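Local coordinates for AT-rich interactive domain-containing protein 4 (Arabidopsis thaliana, PDB 6LQF), which probably binds DNA through an ARID domain and a methylated histone H3 tail through a zinc-binding PHD finger, at residues N68-V73 against T117-Y122. Residues are numbered along the deposited sequence; the frame is centred on the assembly and turned at random.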
# COMPACT_ATOMS: atom_id res chain seq x y z
N ASN A 68 -0.24 2.50 7.60
CA ASN A 68 -0.01 3.11 6.29
C ASN A 68 0.72 2.15 5.38
O ASN A 68 0.46 2.17 4.17
CB ASN A 68 0.73 4.42 6.44
CG ASN A 68 -0.21 5.51 6.95
OD1 ASN A 68 -1.24 5.77 6.28
ND2 ASN A 68 0.06 6.07 8.11
N LEU A 69 1.57 1.25 5.92
CA LEU A 69 2.22 0.24 5.08
C LEU A 69 1.12 -0.62 4.42
O LEU A 69 1.14 -0.88 3.18
CB LEU A 69 3.15 -0.64 5.97
CG LEU A 69 3.69 -1.93 5.33
CD1 LEU A 69 4.47 -1.53 4.09
CD2 LEU A 69 4.64 -2.66 6.32
N TYR A 70 0.16 -1.06 5.22
CA TYR A 70 -0.93 -1.90 4.70
C TYR A 70 -1.76 -1.17 3.67
O TYR A 70 -1.99 -1.70 2.59
CB TYR A 70 -1.83 -2.35 5.85
CG TYR A 70 -2.91 -3.32 5.40
CD1 TYR A 70 -2.58 -4.66 5.10
CD2 TYR A 70 -4.25 -2.93 5.37
CE1 TYR A 70 -3.56 -5.55 4.75
CE2 TYR A 70 -5.26 -3.84 5.00
CZ TYR A 70 -4.90 -5.15 4.74
OH TYR A 70 -5.89 -6.06 4.40
N ARG A 71 -2.18 0.08 3.98
CA ARG A 71 -3.06 0.82 3.04
C ARG A 71 -2.37 1.04 1.70
O ARG A 71 -3.01 0.88 0.64
CB ARG A 71 -3.48 2.15 3.64
CG ARG A 71 -4.43 1.92 4.82
CD ARG A 71 -5.18 3.12 5.26
NE ARG A 71 -4.30 4.18 5.67
CZ ARG A 71 -4.74 5.39 6.03
NH1 ARG A 71 -6.05 5.66 5.99
NH2 ARG A 71 -3.88 6.33 6.42
N GLU A 72 -1.08 1.36 1.73
CA GLU A 72 -0.41 1.65 0.47
C GLU A 72 -0.24 0.39 -0.38
O GLU A 72 -0.30 0.43 -1.63
CB GLU A 72 0.95 2.29 0.71
CG GLU A 72 0.85 3.70 1.30
CD GLU A 72 -0.10 4.65 0.53
OE1 GLU A 72 -0.11 4.62 -0.72
OE2 GLU A 72 -0.86 5.46 1.16
N VAL A 73 -0.05 -0.75 0.24
CA VAL A 73 0.15 -1.98 -0.52
C VAL A 73 -1.17 -2.54 -1.03
O VAL A 73 -1.24 -2.91 -2.24
CB VAL A 73 0.87 -3.05 0.34
CG1 VAL A 73 0.84 -4.44 -0.36
CG2 VAL A 73 2.31 -2.60 0.55
N THR A 117 5.99 -10.52 7.69
CA THR A 117 5.85 -10.88 9.12
C THR A 117 4.46 -10.53 9.66
O THR A 117 3.81 -11.36 10.33
CB THR A 117 6.94 -10.13 9.90
OG1 THR A 117 8.22 -10.56 9.39
CG2 THR A 117 6.87 -10.41 11.44
N TYR A 118 4.00 -9.28 9.45
CA TYR A 118 2.85 -8.80 10.17
C TYR A 118 1.56 -8.82 9.39
O TYR A 118 0.46 -8.88 9.97
CB TYR A 118 3.09 -7.35 10.65
CG TYR A 118 4.10 -7.23 11.75
CD1 TYR A 118 3.72 -7.49 13.07
CD2 TYR A 118 5.42 -6.85 11.48
CE1 TYR A 118 4.65 -7.38 14.10
CE2 TYR A 118 6.36 -6.71 12.51
CZ TYR A 118 5.95 -7.01 13.82
OH TYR A 118 6.86 -6.88 14.86
N LEU A 119 1.66 -8.71 8.03
CA LEU A 119 0.47 -8.31 7.26
C LEU A 119 0.07 -9.24 6.14
O LEU A 119 -1.08 -9.16 5.67
CB LEU A 119 0.70 -6.90 6.67
CG LEU A 119 0.83 -5.76 7.70
CD1 LEU A 119 1.25 -4.43 6.98
CD2 LEU A 119 -0.50 -5.63 8.41
N LEU A 120 0.92 -10.17 5.70
CA LEU A 120 0.57 -10.93 4.51
C LEU A 120 -0.61 -11.90 4.72
O LEU A 120 -1.59 -11.93 3.94
CB LEU A 120 1.79 -11.68 4.02
CG LEU A 120 1.53 -12.41 2.73
CD1 LEU A 120 1.02 -11.52 1.60
CD2 LEU A 120 2.87 -13.01 2.33
N GLU A 121 -0.54 -12.68 5.81
CA GLU A 121 -1.67 -13.54 6.13
C GLU A 121 -2.93 -12.74 6.40
O GLU A 121 -4.02 -13.11 5.99
CB GLU A 121 -1.34 -14.40 7.36
CG GLU A 121 -0.20 -15.35 7.04
CD GLU A 121 0.21 -16.24 8.20
OE1 GLU A 121 -0.23 -16.01 9.36
OE2 GLU A 121 0.97 -17.20 7.92
N TYR A 122 -2.74 -11.62 7.08
CA TYR A 122 -3.89 -10.71 7.31
C TYR A 122 -4.52 -10.25 6.01
O TYR A 122 -5.74 -10.26 5.86
CB TYR A 122 -3.45 -9.51 8.15
CG TYR A 122 -4.59 -8.58 8.56
CD1 TYR A 122 -5.01 -7.53 7.70
CD2 TYR A 122 -5.20 -8.73 9.80
CE1 TYR A 122 -6.03 -6.72 8.05
CE2 TYR A 122 -6.24 -7.89 10.19
CZ TYR A 122 -6.64 -6.91 9.31
OH TYR A 122 -7.68 -6.08 9.67
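Tyr70 and Tyr122 form an offset edge-to-face pair: the ring centroids lie 5.5 Å apart, the planes meet at 80°, and the edge of Tyr122 is turned to the face of Tyr70. The touching edge is the CD1–CE1 side, with CD1 of Tyr122 3.8 Å from CZ of Tyr70 and CE1 of Tyr122 3.7 Å from OH of Tyr70. Both hydroxyls are hydrogen-bonded elsewhere, that of Tyr70 to Asp128 and that of Tyr122 to Asp32 and Arg18, which fixes the outer end of each ring.

Apolar contacts make up the rest, and Leu119 carries them with both methyls. Its CD1 packs between the two neighbours on the helix, 3.9 Å from CG of Leu69 and 3.9 Å from CB of Tyr70, while CD2 meets the ring carbon CD1 of Tyr70 obliquely at 4.0 Å. With CG anti to the carbonyl carbon (chi1 -65°), Leu119 sends this fork across toward helix 66-74.

Leu119 is the junction between helices 107-118 and 120-124, so the contact ties that break to helix 66-74 inside the helical ARID domain. Replacing Tyr70 with an alanine would probably strip the Tyr122 edge and Leu119 CD2 of their aromatic neighbour and leave Asp128 without its hydroxyl partner.

Beyond the pair, Asp32 also belongs to the zinc site of His14, Cys16 and His126, and the Tyr122 ring stacks on His126.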